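Local coordinates for peptidoglycan synthetase penicillin-binding protein 3 (Bifidobacterium adolescentis, PDB 4YE5) that probably binds penicillin and, as a transpeptidase-family protein, is thought to cross-link peptidoglycan during cell-wall synthesis, at residues 315-323 with 392-400; 360-369 with 381-390. All blocks are in the same frame, centred on the assembly; numbering follows the deposited sequence.

Interaction 1: 315-323 with 392-400; sequences VTVEGQTYK and RRTRNTVLF
A two-stranded beta hairpin, strands 314-317 and 320-323 joined by a type I' turn, leans on the short helix 394-397 of the transpeptidase domain, and Tyr-322 and Arg-393 carry the contact. The guanidinium of Arg-393 lies flat over one face of the Tyr-322 ring in a cation-pi stack, centres 4.5 Å apart and planes 14° from parallel. Its chain runs extended from CG to NE, with CG anti to the backbone N (chi1 -176°), which carries the guanidinium across to strand 320-323. Two nitrogens grip one carbonyl: NH2 and NH1 of Arg-393 donate to Thr-321 O at 3.0 and 3.1 Å, both from the same face of that peptide. NH1 also uses a lone pair of Gln-320 OE1, 3.0 Å away. With acceptors in its plane and a ring beneath it, the guanidinium is fixed in rotation. At the turn, where Glu-318 and Gly-319 have positive phi, the Glu-318 carboxylate forms a salt bridge with NE and NH1 of Arg-392, although the modelled lengths are too short to trust. Arg-395 adds positive charge nearby, while its NE is hydrogen-bonded to Asn-356. The Asn-396 amide stands nearly at right angles to the Tyr-322 ring, and Asn-396 OD1 is hydrogen-bonded to Arg-359. Phe-400 brings CZ to within 4.2 Å of Tyr-322 CD1; its side chain touches Lys-290 of a probable SxxK active-site motif. One water joins the segments, 2.7 Å from Tyr-322 OH and donating to Val-317 O (2.7 Å) and Arg-392 O (3.2 Å).

Interaction 2: 360-369 with 381-390; sequences YNFISKFGIG and EGVLHPSDSW
This is a largely apolar surface contact in which the returning loop 381-390 folds back over the C-terminal end of helix 356-365, with Leu-384 wedged between Tyr-360 and Ile-363. The CD2 methyl of Leu-384 does most of the touching, 3.7 Å from Tyr-360 CE1 and 3.9 Å from Ile-363 CG2. A branched aliphatic side chain suits this place because it meets the Tyr-360 ring and Ile-363, one helical turn apart, at once. With CG anti to the backbone N (chi1 178°), the Tyr-360 ring reaches along the loop, where His-385 O stands near the ring plane, 3.5 Å from CE1. That carbonyl also accepts from Trp-390 NE1 at 2.9 Å, the donor lying well above the carbonyl plane, so the indole is tethered while its CH2 corner packs on Tyr-360 CB at 3.8 Å. No direct hydrogen bond joins the segments, but a water bridges Tyr-360 OH and Leu-384 O. Gly-367 ends the helix in a Schellman motif with positive phi. Gly-369 passes close to Leu-384 CB, and at its backbone angles a CB would crowd the preceding carbonyl O; its CA makes a CH...O contact with Glu-381 O at 3.3 Å. Around this contact, Phe-366 packs between helices 290-299 and 408-419, Ile-368 touches Leu-292, and Gln-410 of helix 408-419 donates to Glu-381 O.

Both interactions belong to the transpeptidase domain, their centres about 17 Å apart, and the chain between the two halves of interaction 1 contains the whole of interaction 2. They meet directly: Val-398 CG2 of segment 392-400 packs 3.5 Å from Ile-363 CD1 of helix 356-365, while the indole of Trp-390, from the loop, packs on Arg-395 CA and on Val-398. Their chemistry differs. Interaction 1 is partly buried, with Tyr-322, Asn-396 and Phe-400 inside and Glu-318 and Arg-392 exposed, and fastens a hairpin through charge, stacking and hydrogen bonds. Interaction 2, a surface contact, lays a loop on a helix by van der Waals packing. Each nevertheless includes one bridging water at a tyrosine hydroxyl.

Interaction 1: 315-323 with 392-400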
# COMPACT_ATOMS: atom_id res chain seq x y z
N VAL A 315 -18.48 26.33 -27.92
CA VAL A 315 -19.88 26.57 -27.61
C VAL A 315 -19.97 27.53 -26.43
O VAL A 315 -19.14 27.49 -25.51
CB VAL A 315 -20.67 25.27 -27.34
CG1 VAL A 315 -20.21 24.60 -26.06
CG2 VAL A 315 -22.17 25.55 -27.30
N THR A 316 -20.95 28.42 -26.48
CA THR A 316 -21.15 29.38 -25.41
C THR A 316 -22.46 29.11 -24.68
O THR A 316 -23.52 29.05 -25.30
CB THR A 316 -21.10 30.82 -25.93
OG1 THR A 316 -19.83 31.04 -26.56
CG2 THR A 316 -21.27 31.81 -24.79
N VAL A 317 -22.39 28.93 -23.37
CA VAL A 317 -23.57 28.64 -22.58
C VAL A 317 -23.59 29.56 -21.38
O VAL A 317 -22.60 29.64 -20.64
CB VAL A 317 -23.58 27.18 -22.12
CG1 VAL A 317 -24.53 26.99 -20.94
CG2 VAL A 317 -23.96 26.26 -23.26
N GLU A 318 -24.70 30.26 -21.18
CA GLU A 318 -24.85 31.19 -20.06
C GLU A 318 -23.64 32.11 -19.89
O GLU A 318 -23.10 32.24 -18.79
CB GLU A 318 -25.08 30.41 -18.76
CG GLU A 318 -26.30 29.52 -18.79
CD GLU A 318 -26.49 28.81 -17.46
OE1 GLU A 318 -26.36 29.47 -16.41
OE2 GLU A 318 -26.77 27.59 -17.48
N GLY A 319 -23.20 32.71 -20.99
CA GLY A 319 -22.07 33.62 -20.96
C GLY A 319 -20.71 32.94 -20.82
O GLY A 319 -19.69 33.61 -20.75
N GLN A 320 -20.70 31.62 -20.78
CA GLN A 320 -19.43 30.90 -20.65
C GLN A 320 -19.06 30.20 -21.95
O GLN A 320 -19.90 29.55 -22.57
CB GLN A 320 -19.50 29.87 -19.51
CG GLN A 320 -19.68 30.49 -18.14
CD GLN A 320 -18.55 31.44 -17.78
OE1 GLN A 320 -17.37 31.15 -18.02
NE2 GLN A 320 -18.90 32.59 -17.20
N THR A 321 -17.80 30.34 -22.37
CA THR A 321 -17.35 29.74 -23.61
C THR A 321 -16.44 28.55 -23.37
O THR A 321 -15.49 28.63 -22.58
CB THR A 321 -16.67 30.77 -24.53
OG1 THR A 321 -17.67 31.68 -25.02
CG2 THR A 321 -16.00 30.09 -25.72
N TYR A 322 -16.74 27.44 -24.03
CA TYR A 322 -15.94 26.22 -23.89
C TYR A 322 -15.30 25.83 -25.22
O TYR A 322 -15.93 25.96 -26.27
CB TYR A 322 -16.79 25.07 -23.34
CG TYR A 322 -17.49 25.43 -22.06
CD1 TYR A 322 -16.88 25.22 -20.82
CD2 TYR A 322 -18.76 26.01 -22.08
CE1 TYR A 322 -17.52 25.56 -19.65
CE2 TYR A 322 -19.41 26.36 -20.91
CZ TYR A 322 -18.79 26.13 -19.70
OH TYR A 322 -19.45 26.49 -18.54
N LYS A 323 -14.06 25.37 -25.15
CA LYS A 323 -13.31 25.00 -26.35
C LYS A 323 -12.72 23.60 -26.21
O LYS A 323 -12.44 23.14 -25.11
CB LYS A 323 -12.17 26.00 -26.59
CG LYS A 323 -12.64 27.37 -27.05
CD LYS A 323 -11.48 28.26 -27.46
CE LYS A 323 -11.95 29.50 -28.22
NZ LYS A 323 -12.74 30.43 -27.35
N ARG A 392 -21.62 28.67 -12.62
CA ARG A 392 -22.09 28.35 -13.97
C ARG A 392 -21.03 27.72 -14.88
O ARG A 392 -21.37 27.06 -15.86
CB ARG A 392 -22.72 29.58 -14.64
CG ARG A 392 -24.05 30.00 -14.04
CD ARG A 392 -24.86 28.82 -13.49
NE ARG A 392 -25.67 28.15 -14.51
CZ ARG A 392 -26.55 27.18 -14.25
NH1 ARG A 392 -27.25 26.63 -15.23
NH2 ARG A 392 -26.72 26.76 -13.00
N ARG A 393 -19.76 27.92 -14.55
CA ARG A 393 -18.70 27.28 -15.33
C ARG A 393 -18.32 25.88 -14.81
O ARG A 393 -18.27 24.91 -15.57
CB ARG A 393 -17.46 28.18 -15.41
CG ARG A 393 -16.37 27.58 -16.29
CD ARG A 393 -15.34 28.60 -16.76
NE ARG A 393 -14.58 28.04 -17.88
CZ ARG A 393 -14.85 28.27 -19.16
NH1 ARG A 393 -15.85 29.07 -19.50
NH2 ARG A 393 -14.11 27.70 -20.11
N THR A 394 -18.05 25.78 -13.51
CA THR A 394 -17.59 24.52 -12.94
C THR A 394 -18.65 23.42 -13.04
O THR A 394 -18.31 22.25 -13.05
CB THR A 394 -17.13 24.67 -11.48
OG1 THR A 394 -18.24 25.06 -10.66
CG2 THR A 394 -16.02 25.73 -11.37
N ARG A 395 -19.92 23.80 -13.13
CA ARG A 395 -20.98 22.80 -13.31
C ARG A 395 -20.78 22.08 -14.65
O ARG A 395 -21.24 20.95 -14.83
CB ARG A 395 -22.38 23.43 -13.25
CG ARG A 395 -22.74 24.26 -14.47
CD ARG A 395 -24.18 24.77 -14.42
NE ARG A 395 -25.17 23.70 -14.36
CZ ARG A 395 -25.77 23.16 -15.42
NH1 ARG A 395 -26.67 22.19 -15.25
NH2 ARG A 395 -25.48 23.59 -16.64
N ASN A 396 -20.09 22.74 -15.58
CA ASN A 396 -19.80 22.14 -16.89
C ASN A 396 -18.44 21.46 -17.01
O ASN A 396 -18.31 20.37 -17.59
CB ASN A 396 -19.97 23.20 -17.99
CG ASN A 396 -21.42 23.41 -18.35
OD1 ASN A 396 -22.14 22.44 -18.59
ND2 ASN A 396 -21.86 24.67 -18.37
N THR A 397 -17.40 22.09 -16.45
CA THR A 397 -16.06 21.49 -16.46
C THR A 397 -16.04 20.15 -15.72
O THR A 397 -15.22 19.28 -16.01
CB THR A 397 -15.00 22.43 -15.83
OG1 THR A 397 -15.32 22.66 -14.46
CG2 THR A 397 -14.94 23.77 -16.58
N VAL A 398 -16.96 19.96 -14.77
CA VAL A 398 -17.03 18.69 -14.05
C VAL A 398 -17.36 17.54 -15.01
O VAL A 398 -17.03 16.38 -14.73
CB VAL A 398 -18.06 18.76 -12.88
CG1 VAL A 398 -19.46 18.46 -13.37
CG2 VAL A 398 -17.67 17.80 -11.77
N LEU A 399 -17.98 17.86 -16.14
CA LEU A 399 -18.32 16.85 -17.15
C LEU A 399 -17.07 16.30 -17.81
O LEU A 399 -17.08 15.17 -18.30
CB LEU A 399 -19.21 17.44 -18.25
CG LEU A 399 -20.59 17.97 -17.86
CD1 LEU A 399 -21.30 18.52 -19.10
CD2 LEU A 399 -21.43 16.87 -17.17
N PHE A 400 -16.00 17.08 -17.85
CA PHE A 400 -14.78 16.61 -18.51
C PHE A 400 -13.53 16.55 -17.63
O PHE A 400 -12.43 16.84 -18.08
CB PHE A 400 -14.52 17.31 -19.86
CG PHE A 400 -14.73 18.81 -19.84
CD1 PHE A 400 -13.69 19.67 -19.51
CD2 PHE A 400 -15.95 19.35 -20.22
CE1 PHE A 400 -13.88 21.06 -19.54
CE2 PHE A 400 -16.15 20.73 -20.24
CZ PHE A 400 -15.11 21.58 -19.90
O HOH W 1 -21.92 27.63 -18.93

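Interaction 2: 360-369 with 381-390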
# COMPACT_ATOMS: atom_id res chain seq x y z
N TYR A 360 -23.28 15.57 -10.05
CA TYR A 360 -22.57 15.26 -8.80
C TYR A 360 -22.75 13.78 -8.45
O TYR A 360 -21.78 13.09 -8.10
CB TYR A 360 -23.11 16.12 -7.65
CG TYR A 360 -22.43 15.79 -6.32
CD1 TYR A 360 -21.28 16.47 -5.92
CD2 TYR A 360 -22.93 14.79 -5.50
CE1 TYR A 360 -20.65 16.16 -4.72
CE2 TYR A 360 -22.31 14.48 -4.30
CZ TYR A 360 -21.18 15.17 -3.91
OH TYR A 360 -20.56 14.84 -2.73
N ASN A 361 -23.99 13.30 -8.54
CA ASN A 361 -24.33 11.94 -8.13
C ASN A 361 -23.53 10.90 -8.89
O ASN A 361 -22.99 9.99 -8.28
CB ASN A 361 -25.82 11.66 -8.33
CG ASN A 361 -26.19 10.22 -8.00
OD1 ASN A 361 -26.35 9.86 -6.83
ND2 ASN A 361 -26.31 9.39 -9.03
N PHE A 362 -23.44 11.02 -10.20
CA PHE A 362 -22.71 10.00 -10.94
C PHE A 362 -21.21 10.05 -10.73
O PHE A 362 -20.58 9.01 -10.62
CB PHE A 362 -23.14 9.91 -12.41
CG PHE A 362 -24.39 9.08 -12.57
CD1 PHE A 362 -24.33 7.70 -12.65
CD2 PHE A 362 -25.64 9.69 -12.56
CE1 PHE A 362 -25.50 6.93 -12.76
CE2 PHE A 362 -26.81 8.94 -12.68
CZ PHE A 362 -26.74 7.56 -12.78
N ILE A 363 -20.65 11.24 -10.61
CA ILE A 363 -19.23 11.31 -10.30
C ILE A 363 -18.96 10.71 -8.92
O ILE A 363 -18.08 9.86 -8.76
CB ILE A 363 -18.70 12.74 -10.44
CG1 ILE A 363 -18.75 13.11 -11.94
CG2 ILE A 363 -17.26 12.84 -9.89
CD1 ILE A 363 -18.84 14.56 -12.20
N SER A 364 -19.74 11.12 -7.93
CA SER A 364 -19.60 10.61 -6.57
C SER A 364 -19.84 9.09 -6.51
O SER A 364 -19.12 8.37 -5.83
CB SER A 364 -20.62 11.30 -5.66
OG SER A 364 -20.36 11.00 -4.30
N LYS A 365 -20.86 8.62 -7.23
CA LYS A 365 -21.18 7.19 -7.26
C LYS A 365 -19.99 6.32 -7.71
O LYS A 365 -19.87 5.16 -7.30
CB LYS A 365 -22.34 6.95 -8.22
CG LYS A 365 -23.34 5.89 -7.80
CD LYS A 365 -24.48 5.88 -8.84
CE LYS A 365 -25.67 5.04 -8.41
NZ LYS A 365 -26.80 5.24 -9.37
N PHE A 366 -19.12 6.87 -8.55
CA PHE A 366 -17.93 6.12 -9.00
C PHE A 366 -16.81 6.09 -7.95
O PHE A 366 -15.73 5.53 -8.18
CB PHE A 366 -17.38 6.70 -10.30
CG PHE A 366 -18.07 6.20 -11.54
CD1 PHE A 366 -17.60 5.07 -12.21
CD2 PHE A 366 -19.18 6.85 -12.05
CE1 PHE A 366 -18.23 4.61 -13.37
CE2 PHE A 366 -19.82 6.40 -13.20
CZ PHE A 366 -19.35 5.28 -13.86
N GLY A 367 -17.07 6.70 -6.78
CA GLY A 367 -16.10 6.69 -5.69
C GLY A 367 -15.24 7.95 -5.57
O GLY A 367 -14.34 8.03 -4.73
N ILE A 368 -15.52 8.94 -6.41
CA ILE A 368 -14.72 10.19 -6.41
C ILE A 368 -15.06 10.99 -5.17
O ILE A 368 -16.24 11.14 -4.84
CB ILE A 368 -15.01 11.03 -7.68
CG1 ILE A 368 -14.71 10.21 -8.95
CG2 ILE A 368 -14.23 12.33 -7.68
CD1 ILE A 368 -13.46 9.37 -8.88
N GLY A 369 -14.04 11.52 -4.49
CA GLY A 369 -14.26 12.33 -3.30
C GLY A 369 -14.43 11.51 -2.03
O GLY A 369 -14.66 12.05 -0.96
N GLU A 381 -8.62 11.88 0.33
CA GLU A 381 -9.93 11.51 -0.21
C GLU A 381 -10.20 12.21 -1.54
O GLU A 381 -11.20 11.93 -2.20
CB GLU A 381 -11.06 11.80 0.78
CG GLU A 381 -10.97 10.98 2.06
CD GLU A 381 -12.07 11.31 3.05
OE1 GLU A 381 -12.72 12.36 2.89
OE2 GLU A 381 -12.28 10.50 3.97
N GLY A 382 -9.32 13.12 -1.94
CA GLY A 382 -9.53 13.90 -3.14
C GLY A 382 -10.57 14.97 -2.88
O GLY A 382 -11.10 15.08 -1.78
N VAL A 383 -10.88 15.77 -3.89
CA VAL A 383 -11.81 16.88 -3.70
C VAL A 383 -12.91 16.83 -4.75
O VAL A 383 -12.64 16.79 -5.93
CB VAL A 383 -11.09 18.25 -3.78
CG1 VAL A 383 -12.10 19.39 -3.66
CG2 VAL A 383 -10.04 18.36 -2.68
N LEU A 384 -14.15 16.82 -4.28
CA LEU A 384 -15.30 17.00 -5.15
C LEU A 384 -16.31 17.85 -4.39
O LEU A 384 -16.92 17.38 -3.43
CB LEU A 384 -15.93 15.65 -5.51
CG LEU A 384 -17.25 15.76 -6.29
CD1 LEU A 384 -17.04 16.39 -7.67
CD2 LEU A 384 -17.93 14.39 -6.40
N HIS A 385 -16.46 19.11 -4.81
CA HIS A 385 -17.34 20.04 -4.10
C HIS A 385 -18.81 19.73 -4.31
O HIS A 385 -19.20 19.31 -5.40
CB HIS A 385 -17.05 21.48 -4.55
CG HIS A 385 -15.66 21.93 -4.26
ND1 HIS A 385 -14.77 22.30 -5.25
CD2 HIS A 385 -14.99 22.05 -3.09
CE1 HIS A 385 -13.61 22.63 -4.70
NE2 HIS A 385 -13.72 22.49 -3.39
N PRO A 386 -19.64 19.95 -3.27
CA PRO A 386 -21.09 19.78 -3.38
C PRO A 386 -21.65 20.61 -4.54
O PRO A 386 -21.15 21.71 -4.80
CB PRO A 386 -21.62 20.31 -2.04
CG PRO A 386 -20.47 21.06 -1.40
CD PRO A 386 -19.23 20.38 -1.91
N SER A 387 -22.64 20.07 -5.24
CA SER A 387 -23.14 20.72 -6.45
C SER A 387 -23.73 22.11 -6.20
O SER A 387 -23.67 22.97 -7.08
CB SER A 387 -24.15 19.83 -7.18
OG SER A 387 -25.27 19.54 -6.37
N ASP A 388 -24.29 22.36 -5.03
CA ASP A 388 -24.82 23.70 -4.79
C ASP A 388 -23.73 24.76 -4.62
O ASP A 388 -24.02 25.95 -4.62
CB ASP A 388 -25.85 23.73 -3.64
CG ASP A 388 -25.32 23.12 -2.35
OD1 ASP A 388 -24.09 22.94 -2.22
OD2 ASP A 388 -26.15 22.82 -1.46
N SER A 389 -22.47 24.33 -4.51
CA SER A 389 -21.36 25.28 -4.44
C SER A 389 -20.77 25.57 -5.82
O SER A 389 -19.89 26.42 -5.94
CB SER A 389 -20.24 24.76 -3.53
OG SER A 389 -19.44 23.81 -4.22
N TRP A 390 -21.22 24.85 -6.84
CA TRP A 390 -20.69 25.03 -8.19
C TRP A 390 -21.18 26.35 -8.75
O TRP A 390 -22.26 26.81 -8.40
CB TRP A 390 -21.18 23.91 -9.12
CG TRP A 390 -20.69 22.53 -8.77
CD1 TRP A 390 -19.75 22.19 -7.84
CD2 TRP A 390 -21.13 21.30 -9.35
NE1 TRP A 390 -19.58 20.82 -7.81
CE2 TRP A 390 -20.42 20.25 -8.73
CE3 TRP A 390 -22.07 20.99 -10.34
CZ2 TRP A 390 -20.61 18.91 -9.06
CZ3 TRP A 390 -22.26 19.65 -10.68
CH2 TRP A 390 -21.54 18.63 -10.03
O HOH W 2 -17.45 14.59 -2.05